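Local coordinates for protein kallistatin (Homo sapiens, PDB 6F4V) that inhibits tissue kallikrein as a secreted serpin, forming a stable equimolar complex with the enzyme when the enzyme cleaves the inhibitor's reactive site, at residues S67-D70 with V71-F75; Y127-V130 with G131-L135. One frame throughout, in Å; residues are numbered along the deposited sequence.

Interaction 1: S67-D70 with V71-F75; sequences SESD and VHRGF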
loop_
_atom_site.group_PDB
_atom_site.type_symbol
_atom_site.label_atom_id
_atom_site.label_comp_id
_atom_site.label_asym_id
_atom_site.label_seq_id
_atom_site.Cartn_x
_atom_site.Cartn_y
_atom_site.Cartn_z
ATOM N N SER A 67 -11.075 -19.636 8.002
ATOM C CA SER A 67 -11.256 -19.336 9.406
ATOM C C SER A 67 -10.494 -18.070 9.773
ATOM O O SER A 67 -9.571 -17.615 9.059
ATOM C CB SER A 67 -10.738 -20.491 10.260
ATOM O OG SER A 67 -9.325 -20.570 10.191
ATOM N N GLU A 68 -10.865 -17.529 10.915
ATOM C CA GLU A 68 -10.177 -16.377 11.479
ATOM C C GLU A 68 -8.719 -16.699 11.664
ATOM O O GLU A 68 -7.841 -15.881 11.352
ATOM C CB GLU A 68 -10.751 -16.046 12.830
ATOM C CG GLU A 68 -11.264 -14.657 12.938
ATOM C CD GLU A 68 -11.961 -14.487 14.246
ATOM O OE1 GLU A 68 -13.196 -14.320 14.225
ATOM O OE2 GLU A 68 -11.255 -14.560 15.280
ATOM N N SER A 69 -8.474 -17.902 12.178
ATOM C CA SER A 69 -7.124 -18.413 12.339
ATOM C C SER A 69 -6.347 -18.467 11.016
ATOM O O SER A 69 -5.184 -18.081 10.988
ATOM C CB SER A 69 -7.132 -19.772 13.071
ATOM O OG SER A 69 -5.826 -20.289 13.181
ATOM N N ASP A 70 -6.983 -18.896 9.926
ATOM C CA ASP A 70 -6.335 -18.874 8.610
ATOM C C ASP A 70 -5.904 -17.430 8.235
ATOM O O ASP A 70 -4.848 -17.235 7.644
ATOM C CB ASP A 70 -7.294 -19.341 7.482
ATOM C CG ASP A 70 -7.610 -20.846 7.507
ATOM O OD1 ASP A 70 -6.729 -21.660 7.874
ATOM O OD2 ASP A 70 -8.759 -21.177 7.110
ATOM N N VAL A 71 -6.732 -16.450 8.548
ATOM C CA VAL A 71 -6.429 -15.040 8.195
ATOM C C VAL A 71 -5.224 -14.578 8.991
ATOM O O VAL A 71 -4.247 -14.109 8.423
ATOM C CB VAL A 71 -7.653 -14.138 8.423
ATOM C CG1 VAL A 71 -7.318 -12.664 8.207
ATOM C CG2 VAL A 71 -8.776 -14.561 7.474
ATOM N N HIS A 72 -5.285 -14.733 10.319
ATOM C CA HIS A 72 -4.239 -14.201 11.185
ATOM C C HIS A 72 -2.908 -14.921 11.014
ATOM O O HIS A 72 -1.857 -14.291 10.917
ATOM C CB HIS A 72 -4.698 -14.181 12.630
ATOM C CG HIS A 72 -5.790 -13.194 12.875
ATOM N ND1 HIS A 72 -5.615 -11.846 12.654
ATOM C CD2 HIS A 72 -7.066 -13.346 13.318
ATOM C CE1 HIS A 72 -6.740 -11.214 12.944
ATOM N NE2 HIS A 72 -7.641 -12.097 13.339
ATOM N N ARG A 73 -2.946 -16.240 10.943
ATOM C CA ARG A 73 -1.730 -16.999 10.654
ATOM C C ARG A 73 -1.156 -16.697 9.262
ATOM O O ARG A 73 0.065 -16.658 9.079
ATOM C CB ARG A 73 -2.011 -18.500 10.841
ATOM C CG ARG A 73 -2.376 -18.874 12.268
ATOM C CD ARG A 73 -1.361 -18.399 13.298
ATOM N NE ARG A 73 -1.774 -18.716 14.668
ATOM C CZ ARG A 73 -1.056 -18.429 15.761
ATOM N NH1 ARG A 73 0.145 -17.842 15.662
ATOM N NH2 ARG A 73 -1.541 -18.734 16.961
ATOM N N GLY A 74 -2.045 -16.454 8.292
ATOM C CA GLY A 74 -1.641 -15.983 6.968
ATOM C C GLY A 74 -0.857 -14.678 7.056
ATOM O O GLY A 74 0.235 -14.562 6.495
ATOM N N PHE A 75 -1.377 -13.709 7.795
ATOM C CA PHE A 75 -0.642 -12.436 7.981
ATOM C C PHE A 75 0.677 -12.650 8.713
ATOM O O PHE A 75 1.673 -12.065 8.353
ATOM C CB PHE A 75 -1.486 -11.375 8.708
ATOM C CG PHE A 75 -2.422 -10.628 7.795
ATOM C CD1 PHE A 75 -1.918 -9.645 6.925
ATOM C CD2 PHE A 75 -3.759 -10.891 7.772
ATOM C CE1 PHE A 75 -2.749 -8.948 6.070
ATOM C CE2 PHE A 75 -4.610 -10.183 6.919
ATOM C CZ PHE A 75 -4.090 -9.212 6.062
HETATM O O HOH W 1 -4.316 -19.656 15.082
#

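Interaction 2: Y127-V130 with G131-L135; sequences YDTV and GTIQL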
loop_
_atom_site.group_PDB
_atom_site.type_symbol
_atom_site.label_atom_id
_atom_site.label_comp_id
_atom_site.label_asym_id
_atom_site.label_seq_id
_atom_site.Cartn_x
_atom_site.Cartn_y
_atom_site.Cartn_z
ATOM N N TYR A 127 -3.712 12.604 27.428
ATOM C CA TYR A 127 -3.993 14.002 27.840
ATOM C C TYR A 127 -2.981 14.961 27.221
ATOM O O TYR A 127 -3.318 16.090 26.879
ATOM C CB TYR A 127 -3.988 14.175 29.372
ATOM C CG TYR A 127 -4.981 13.310 30.130
ATOM C CD1 TYR A 127 -6.334 13.247 29.749
ATOM C CD2 TYR A 127 -4.574 12.563 31.255
ATOM C CE1 TYR A 127 -7.243 12.451 30.452
ATOM C CE2 TYR A 127 -5.475 11.770 31.962
ATOM C CZ TYR A 127 -6.805 11.718 31.558
ATOM O OH TYR A 127 -7.687 10.927 32.260
ATOM N N ASP A 128 -1.742 14.498 27.077
ATOM C CA ASP A 128 -0.701 15.219 26.354
ATOM C C ASP A 128 -0.821 14.905 24.847
ATOM O O ASP A 128 -0.096 14.074 24.300
ATOM C CB ASP A 128 0.669 14.830 26.920
ATOM C CG ASP A 128 1.813 15.638 26.339
ATOM O OD1 ASP A 128 1.597 16.525 25.484
ATOM O OD2 ASP A 128 2.962 15.354 26.739
ATOM N N THR A 129 -1.752 15.592 24.203
ATOM C CA THR A 129 -2.013 15.441 22.779
ATOM C C THR A 129 -0.775 15.769 21.941
ATOM O O THR A 129 -0.402 14.992 21.054
ATOM C CB THR A 129 -3.214 16.315 22.374
ATOM O OG1 THR A 129 -4.355 15.907 23.139
ATOM C CG2 THR A 129 -3.534 16.172 20.879
ATOM N N VAL A 130 -0.114 16.888 22.241
ATOM C CA VAL A 130 1.070 17.305 21.476
ATOM C C VAL A 130 2.217 16.282 21.586
ATOM O O VAL A 130 2.803 15.873 20.568
ATOM C CB VAL A 130 1.544 18.725 21.886
ATOM C CG1 VAL A 130 2.930 19.053 21.332
ATOM C CG2 VAL A 130 0.534 19.762 21.409
ATOM N N GLY A 131 2.529 15.879 22.813
ATOM C CA GLY A 131 3.580 14.900 23.062
ATOM C C GLY A 131 3.300 13.524 22.454
ATOM O O GLY A 131 4.220 12.838 22.006
ATOM N N THR A 132 2.038 13.116 22.459
ATOM C CA THR A 132 1.662 11.787 21.973
ATOM C C THR A 132 1.715 11.755 20.440
ATOM O O THR A 132 2.231 10.813 19.873
ATOM C CB THR A 132 0.268 11.364 22.503
ATOM O OG1 THR A 132 0.328 11.203 23.926
ATOM C CG2 THR A 132 -0.187 10.014 21.895
ATOM N N ILE A 133 1.195 12.793 19.792
ATOM C CA ILE A 133 1.328 12.971 18.351
ATOM C C ILE A 133 2.797 12.914 17.926
ATOM O O ILE A 133 3.135 12.218 16.959
ATOM C CB ILE A 133 0.638 14.260 17.847
ATOM C CG1 ILE A 133 -0.877 14.026 17.755
ATOM C CG2 ILE A 133 1.146 14.677 16.462
ATOM C CD1 ILE A 133 -1.694 15.258 17.403
ATOM N N GLN A 134 3.659 13.642 18.637
ATOM C CA GLN A 134 5.094 13.632 18.323
ATOM C C GLN A 134 5.697 12.230 18.516
ATOM O O GLN A 134 6.467 11.769 17.661
ATOM C CB GLN A 134 5.854 14.673 19.171
ATOM C CG GLN A 134 7.255 15.013 18.659
ATOM C CD GLN A 134 8.151 15.643 19.722
ATOM O OE1 GLN A 134 8.080 15.299 20.901
ATOM N NE2 GLN A 134 9.014 16.561 19.298
ATOM N N LEU A 135 5.361 11.563 19.624
ATOM C CA LEU A 135 5.880 10.214 19.892
ATOM C C LEU A 135 5.505 9.217 18.769
ATOM O O LEU A 135 6.354 8.467 18.285
ATOM C CB LEU A 135 5.375 9.696 21.241
ATOM C CG LEU A 135 5.806 8.280 21.656
ATOM C CD1 LEU A 135 7.270 8.227 22.104
ATOM C CD2 LEU A 135 4.881 7.723 22.732
#

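Interaction 1: S67-D70 with V71-F75
Ser67, Glu68, Ser69 and Asp70 offer their carbonyls in turn to the amides of Val71, His72, Arg73 and Gly74, while Ser67 and Asp70 also cap the start. At the first turn, Asp70 N has no carbonyl one turn back within the helix, and Ser67 OG accepts from it instead at 2.9 Å. The exchange is mutual: Ser67 N donates to Asp70 OD2 at 2.9 Å, reaching the oxygen from above the carboxylate plane, 36° out of it. Asp70 can answer because its CG lies beside its own backbone N (chi1 -71°), which turns the carboxylate back to the helix start. Its negative charge there would probably suit the positive end of the helix dipole.

Of the backbone bonds, His72 N to Glu68 O spans 3.0 Å and Arg73 N to Ser69 O 2.9 Å. Gly74 N closes the set on Asp70 O at 3.0 Å, from above the carbonyl plane. His72 also brings CD2 obliquely to 3.3 Å from Glu68 O, while its ND1 bonds Tyr117 OH and the Glu68 carboxylate turns to Arg52 in a salt bridge.

On the exposed side, a water joins Ser69 OG to Arg73, accepting from NE at 2.7 Å at the edge of the guanidinium. Serine suits position 69, its short side chain holding a hydroxyl within reach of the water. Arg73 CG lies close beside Ser69 O before the chain bends at chi2 (-53°), and its NH1 finds Gln76 OE1. Valine suits the inner side: Val71 sets CG2 3.5 Å from Ser67 O and packs on Leu56 and Phe61. The reciprocal bonds of Ser67 and Asp70 make a capping box, at the N terminus of what is helix D in the serpin fold.

Interaction 2: Y127-V130 with G131-L135
An N-cap opens helix 129-143, helix F of the serpin fold, with Asp128 bonded through its side chain to Gly131 and through its carbonyl to Thr132. OD1 of Asp128 accepts from Gly131 N at 2.9 Å, the N-H pointing at it with an angle of 156°. The donor stands well out of the carboxylate plane, meeting OD1 from above the flat group and not within its plane. With CG anti to the backbone N (chi1 -174°), the carboxylate swings forward to Gly131, whose CA comes to 3.5 Å from Asp128 OD1. Having only hydrogens on that CA, Gly131 lets the carboxylate lie close against the backbone. Aspartate is apt here: its short side chain reaches an amide that has no helical carbonyl to bond, and its charge would probably interact well with the helix N terminus.

Asp128 is also the centre of an inverse gamma turn, closed by a weak bond from Thr129 N to Tyr127 O, through which the chain swings into the helix of the serpin that packs against its large sheet. The carbonyl oxygen of Asp128 is approached by two groups of Thr132: N donates to it at 3.0 Å, and OG1 lies 2.9 Å from Asp128 O. This buried hydroxyl also hydrogen-bonds Thr124 OG1, and the side chain of Thr132 packs on Phe126 and Leu155.

One turn on, Ile133 N donates almost straight to Thr129 O (170°), and Gln134 N to Val130 O at 3.1 Å. The side chains of Thr129 and Ile133 extend alongside one another, with Thr129 CG2 4.0 Å from Ile133 CD1. The threonine methyl thus gives Ile133 an apolar neighbour one turn back, and Thr129 also touches Lys157.

From the N terminus, the chain lays down helices 6-23, 33-44 and 49-58 before interaction 1 opens helix 68-83, which packs against the latter two. It then runs through strand 89-100, helix 107-117 and the edge strand 120-124 of the large sheet, after which a short loop leads into interaction 2 at the start of helix 129-143. Both contacts close only a single helical turn, and they lie in series, neither nesting nor crossing. The centres of interactions 1 and 2 are about 34 Å apart. Interaction 1 belongs to the helical cluster, interaction 2 to the join between the edge strand and its following helix.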